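Local coordinates for FEZ-1 protein (Fluoribacter gormanii, PDB 5WCK) that probably hydrolyses beta-lactam antibiotics, as a monomeric subclass B3 metallo-beta-lactamase with two zinc ions in its active site, at residues 64-76 with 147-159. The protein carries 2 engineered substitutions. Residues are numbered along the deposited sequence; the frame is centred on the assembly and turned at random.
Sequences TKILLISHAHFDH and PGHTRGCTTWTMK. With ZN (zinc ion), chain D; ZN (zinc ion), chain C.
H71, H73 and H149 meet at one zinc ion, binding it through H71 NE2, H73 ND1 and H149 NE2, each at 2.1 Å. This is the three-histidine site of the metallo-beta-lactamase fold, and a water 2.0 Å from the metal completes four ligands. The same water bridges to the second zinc ion, held by D75, H76 and H215, and donates a hydrogen bond to D75 OD1. Outside the segments, the carbonyls of G173 and G176 accept from H71 ND1 and H149 ND1, fixing the rotation of both rings.

Beside the metal, H149 turns its CD2 edge toward the face of H71 in an offset edge-to-face pair, planes 72° apart. T150 sends CG2 over the face of H73, 3.7 Å from the ring centroid, in a CH-pi contact. The T150 chi1 of 71° sets OG1 between the backbone N and the carbonyl carbon, where it is hydrogen-bonded to D97, and leaves CG2 anti to the carbonyl carbon and turned to the H73 ring.

Two nearly straight hydrogen bonds join the segments behind the site. T154 N donates to S70 O (2.8 Å), and W156 NE1 to I69 O (2.9 Å); the latter acceptor lies in the indole plane, although the donor stands 55° out of the carbonyl plane. A water accepts from S70 OG and donates to T154 O. The indole is sandwiched between L68 CD1, over its six-membered ring, and T154 CG2 on the opposite face.

The contact thus joins the two sheets of the alphabeta/betaalpha sandwich where strand 64-68 ends and strand 154-162 begins, with strand 90-94 and helix 95-103 packed alongside.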
loop_
_atom_site.group_PDB
_atom_site.type_symbol
_atom_site.label_atom_id
_atom_site.label_comp_id
_atom_site.label_asym_id
_atom_site.label_seq_id
_atom_site.Cartn_x
_atom_site.Cartn_y
_atom_site.Cartn_z
ATOM N N THR A 64 -6.980 4.090 16.562
ATOM C CA THR A 64 -7.021 3.923 15.100
ATOM C C THR A 64 -8.407 4.343 14.597
ATOM O O THR A 64 -9.412 3.631 14.825
ATOM C CB THR A 64 -6.748 2.475 14.684
ATOM O OG1 THR A 64 -5.550 2.007 15.296
ATOM C CG2 THR A 64 -6.627 2.300 13.186
ATOM N N LYS A 65 -8.469 5.501 13.929
ATOM C CA LYS A 65 -9.728 6.084 13.472
ATOM C C LYS A 65 -10.082 5.685 12.032
ATOM O O LYS A 65 -11.282 5.673 11.665
ATOM C CB LYS A 65 -9.660 7.610 13.504
ATOM C CG LYS A 65 -9.407 8.213 14.874
ATOM C CD LYS A 65 -10.523 7.960 15.854
ATOM C CE LYS A 65 -10.301 8.676 17.169
ATOM N NZ LYS A 65 -11.353 8.329 18.152
ATOM N N ILE A 66 -9.061 5.440 11.200
ATOM C CA ILE A 66 -9.224 5.249 9.751
ATOM C C ILE A 66 -8.299 4.108 9.339
ATOM O O ILE A 66 -7.138 4.081 9.764
ATOM C CB ILE A 66 -8.895 6.529 8.943
ATOM C CG1 ILE A 66 -9.823 7.694 9.321
ATOM C CG2 ILE A 66 -8.975 6.250 7.458
ATOM C CD1 ILE A 66 -9.483 9.006 8.627
ATOM N N LEU A 67 -8.841 3.192 8.528
ATOM C CA LEU A 67 -8.097 2.093 7.925
ATOM C C LEU A 67 -8.134 2.251 6.408
ATOM O O LEU A 67 -9.219 2.401 5.814
ATOM C CB LEU A 67 -8.745 0.759 8.322
ATOM C CG LEU A 67 -8.117 -0.496 7.704
ATOM C CD1 LEU A 67 -6.653 -0.682 8.082
ATOM C CD2 LEU A 67 -8.912 -1.727 8.094
ATOM N N LEU A 68 -6.936 2.276 5.798
ATOM C CA LEU A 68 -6.727 2.336 4.348
ATOM C C LEU A 68 -5.903 1.122 3.931
ATOM O O LEU A 68 -5.283 0.476 4.780
ATOM C CB LEU A 68 -5.964 3.611 3.974
ATOM C CG LEU A 68 -6.482 4.912 4.558
ATOM C CD1 LEU A 68 -5.533 6.051 4.226
ATOM C CD2 LEU A 68 -7.894 5.204 4.075
ATOM N N ILE A 69 -5.911 0.854 2.624
ATOM C CA ILE A 69 -5.115 -0.186 2.027
ATOM C C ILE A 69 -4.433 0.332 0.761
ATOM O O ILE A 69 -4.910 1.263 0.082
ATOM C CB ILE A 69 -5.943 -1.443 1.730
ATOM C CG1 ILE A 69 -7.127 -1.157 0.805
ATOM C CG2 ILE A 69 -6.357 -2.115 3.030
ATOM C CD1 ILE A 69 -7.890 -2.388 0.339
ATOM N N SER A 70 -3.340 -0.351 0.391
ATOM C CA SER A 70 -2.679 -0.115 -0.896
ATOM C C SER A 70 -3.522 -0.674 -2.052
ATOM O O SER A 70 -3.675 -0.041 -3.077
ATOM C CB SER A 70 -1.310 -0.740 -0.928
ATOM O OG SER A 70 -0.424 -0.049 -0.054
ATOM N N HIS A 71 -3.978 -1.914 -1.900
ATOM C CA HIS A 71 -4.807 -2.529 -2.926
ATOM C C HIS A 71 -5.494 -3.775 -2.353
ATOM O O HIS A 71 -5.090 -4.292 -1.328
ATOM C CB HIS A 71 -3.999 -2.833 -4.200
ATOM C CG HIS A 71 -2.949 -3.884 -4.095
ATOM N ND1 HIS A 71 -1.591 -3.588 -3.944
ATOM C CD2 HIS A 71 -3.030 -5.228 -4.175
ATOM C CE1 HIS A 71 -0.901 -4.714 -3.953
ATOM N NE2 HIS A 71 -1.752 -5.736 -4.104
ATOM N N ALA A 72 -6.529 -4.232 -3.068
ATOM C CA ALA A 72 -7.416 -5.306 -2.594
ATOM C C ALA A 72 -6.870 -6.686 -2.980
ATOM O O ALA A 72 -7.416 -7.355 -3.843
ATOM C CB ALA A 72 -8.819 -5.094 -3.129
ATOM N N HIS A 73 -5.788 -7.098 -2.319
ATOM C CA HIS A 73 -5.311 -8.468 -2.287
ATOM C C HIS A 73 -5.162 -8.897 -0.822
ATOM O O HIS A 73 -4.929 -8.074 0.067
ATOM C CB HIS A 73 -3.991 -8.634 -3.038
ATOM C CG HIS A 73 -4.121 -8.704 -4.519
ATOM N ND1 HIS A 73 -3.061 -8.386 -5.385
ATOM C CD2 HIS A 73 -5.158 -9.077 -5.306
ATOM C CE1 HIS A 73 -3.468 -8.580 -6.630
ATOM N NE2 HIS A 73 -4.747 -8.963 -6.615
ATOM N N PHE A 74 -5.287 -10.204 -0.589
ATOM C CA PHE A 74 -5.276 -10.738 0.778
ATOM C C PHE A 74 -4.041 -10.306 1.579
ATOM O O PHE A 74 -4.144 -10.121 2.804
ATOM C CB PHE A 74 -5.390 -12.271 0.777
ATOM C CG PHE A 74 -4.137 -12.975 0.336
ATOM C CD1 PHE A 74 -3.869 -13.182 -1.006
ATOM C CD2 PHE A 74 -3.189 -13.380 1.261
ATOM C CE1 PHE A 74 -2.690 -13.784 -1.418
ATOM C CE2 PHE A 74 -2.012 -13.985 0.851
ATOM C CZ PHE A 74 -1.758 -14.182 -0.489
ATOM N N ASP A 75 -2.875 -10.164 0.927
ATOM C CA ASP A 75 -1.638 -9.879 1.648
ATOM C C ASP A 75 -1.626 -8.444 2.190
ATOM O O ASP A 75 -0.803 -8.159 3.047
ATOM C CB ASP A 75 -0.386 -10.192 0.821
ATOM C CG ASP A 75 -0.266 -9.490 -0.518
ATOM O OD1 ASP A 75 -1.307 -9.317 -1.169
ATOM O OD2 ASP A 75 0.876 -9.172 -0.937
ATOM N N HIS A 76 -2.495 -7.559 1.681
ATOM C CA HIS A 76 -2.594 -6.190 2.189
ATOM C C HIS A 76 -3.878 -5.927 2.967
ATOM O O HIS A 76 -3.899 -4.979 3.765
ATOM C CB HIS A 76 -2.413 -5.182 1.038
ATOM C CG HIS A 76 -1.174 -5.479 0.272
ATOM N ND1 HIS A 76 0.080 -5.272 0.796
ATOM C CD2 HIS A 76 -0.983 -6.107 -0.908
ATOM C CE1 HIS A 76 0.988 -5.729 -0.047
ATOM N NE2 HIS A 76 0.383 -6.210 -1.115
ATOM N N PRO A 147 -4.015 2.015 -11.404
ATOM C CA PRO A 147 -4.590 0.694 -11.621
ATOM C C PRO A 147 -3.739 -0.215 -12.504
ATOM O O PRO A 147 -2.750 0.206 -13.112
ATOM C CB PRO A 147 -5.911 1.051 -12.306
ATOM C CG PRO A 147 -5.560 2.250 -13.150
ATOM C CD PRO A 147 -4.579 3.030 -12.305
ATOM N N GLY A 148 -4.155 -1.476 -12.533
ATOM C CA GLY A 148 -3.511 -2.532 -13.316
ATOM C C GLY A 148 -3.267 -3.761 -12.461
ATOM O O GLY A 148 -3.851 -4.834 -12.697
ATOM N N HIS A 149 -2.441 -3.593 -11.417
ATOM C CA HIS A 149 -2.175 -4.660 -10.457
ATOM C C HIS A 149 -3.481 -5.131 -9.807
ATOM O O HIS A 149 -3.688 -6.335 -9.622
ATOM C CB HIS A 149 -1.103 -4.232 -9.443
ATOM C CG HIS A 149 -0.778 -5.317 -8.484
ATOM N ND1 HIS A 149 0.114 -6.332 -8.774
ATOM C CD2 HIS A 149 -1.279 -5.571 -7.258
ATOM C CE1 HIS A 149 0.157 -7.171 -7.734
ATOM N NE2 HIS A 149 -0.693 -6.722 -6.789
ATOM N N THR A 150 -4.303 -4.166 -9.390
ATOM C CA THR A 150 -5.720 -4.370 -9.129
ATOM C C THR A 150 -6.466 -3.233 -9.806
ATOM O O THR A 150 -5.876 -2.248 -10.248
ATOM C CB THR A 150 -6.076 -4.416 -7.635
ATOM O OG1 THR A 150 -5.928 -3.099 -7.103
ATOM C CG2 THR A 150 -5.271 -5.422 -6.853
ATOM N N ARG A 151 -7.782 -3.394 -9.948
ATOM C CA ARG A 151 -8.566 -2.379 -10.649
ATOM C C ARG A 151 -8.487 -1.037 -9.915
ATOM O O ARG A 151 -8.543 0.016 -10.556
ATOM C CB ARG A 151 -10.033 -2.805 -10.699
ATOM C CG ARG A 151 -10.299 -4.087 -11.465
ATOM C CD ARG A 151 -11.771 -4.430 -11.341
ATOM N NE ARG A 151 -12.195 -5.628 -12.047
ATOM C CZ ARG A 151 -12.497 -5.701 -13.333
ATOM N NH1 ARG A 151 -12.344 -4.645 -14.122
ATOM N NH2 ARG A 151 -12.935 -6.863 -13.822
ATOM N N GLY A 152 -8.391 -1.085 -8.577
ATOM C CA GLY A 152 -8.417 0.114 -7.746
ATOM C C GLY A 152 -7.144 0.356 -6.954
ATOM O O GLY A 152 -7.186 1.083 -5.966
ATOM N N CYS A 153 -6.017 -0.188 -7.404
ATOM C CA CYS A 153 -4.764 -0.025 -6.680
ATOM C C CYS A 153 -4.510 1.462 -6.439
ATOM O O CYS A 153 -4.664 2.288 -7.369
ATOM C CB CYS A 153 -3.622 -0.618 -7.486
ATOM S SG CYS A 153 -2.052 -0.479 -6.601
ATOM N N THR A 154 -4.146 1.773 -5.190
ATOM C CA THR A 154 -4.026 3.139 -4.691
ATOM C C THR A 154 -2.571 3.387 -4.299
ATOM O O THR A 154 -2.023 2.666 -3.494
ATOM C CB THR A 154 -4.969 3.396 -3.511
ATOM O OG1 THR A 154 -6.296 3.072 -3.947
ATOM C CG2 THR A 154 -4.912 4.825 -3.001
ATOM N N THR A 155 -2.016 4.470 -4.838
ATOM C CA THR A 155 -0.747 5.012 -4.400
ATOM C C THR A 155 -1.068 6.205 -3.497
ATOM O O THR A 155 -1.714 7.164 -3.929
ATOM C CB THR A 155 0.107 5.408 -5.603
ATOM O OG1 THR A 155 0.516 4.198 -6.253
ATOM C CG2 THR A 155 1.343 6.187 -5.202
ATOM N N TRP A 156 -0.631 6.127 -2.250
ATOM C CA TRP A 156 -0.949 7.118 -1.225
ATOM C C TRP A 156 0.183 8.137 -1.137
ATOM O O TRP A 156 1.328 7.739 -1.069
ATOM C CB TRP A 156 -1.183 6.429 0.129
ATOM C CG TRP A 156 -2.484 5.686 0.238
ATOM C CD1 TRP A 156 -2.713 4.339 0.178
ATOM C CD2 TRP A 156 -3.761 6.302 0.405
ATOM N NE1 TRP A 156 -4.059 4.075 0.274
ATOM C CE2 TRP A 156 -4.722 5.266 0.447
ATOM C CE3 TRP A 156 -4.164 7.628 0.547
ATOM C CZ2 TRP A 156 -6.077 5.558 0.604
ATOM C CZ3 TRP A 156 -5.499 7.904 0.723
ATOM C CH2 TRP A 156 -6.438 6.876 0.732
ATOM N N THR A 157 -0.148 9.431 -1.113
ATOM C CA THR A 157 0.873 10.454 -0.956
ATOM C C THR A 157 0.520 11.390 0.198
ATOM O O THR A 157 -0.648 11.596 0.541
ATOM C CB THR A 157 1.108 11.221 -2.263
ATOM O OG1 THR A 157 -0.073 11.965 -2.575
ATOM C CG2 THR A 157 1.513 10.319 -3.412
ATOM N N MET A 158 1.583 11.931 0.804
ATOM C CA MET A 158 1.432 12.985 1.797
ATOM C C MET A 158 2.724 13.796 1.850
ATOM O O MET A 158 3.761 13.317 1.444
ATOM C CB MET A 158 1.106 12.444 3.189
ATOM C CG MET A 158 2.186 11.555 3.739
ATOM S SD MET A 158 1.769 10.646 5.252
ATOM C CE MET A 158 1.404 12.010 6.350
ATOM N N LYS A 159 2.614 15.030 2.345
ATOM C CA LYS A 159 3.783 15.898 2.549
ATOM C C LYS A 159 4.184 15.839 4.022
ATOM O O LYS A 159 3.319 15.916 4.904
ATOM C CB LYS A 159 3.465 17.317 2.085
ATOM C CG LYS A 159 4.680 18.166 1.729
ATOM C CD LYS A 159 4.252 19.348 0.868
ATOM C CE LYS A 159 5.331 20.375 0.609
ATOM N NZ LYS A 159 4.756 21.732 0.435
HETATM ZN ZN ZN D . -1.220 -7.562 -4.962
HETATM ZN ZN ZN C . 1.304 -7.727 -2.325
HETATM O O HOH W 1 -0.250 2.398 -1.366
HETATM O O HOH W 2 -0.104 -8.421 -3.585
#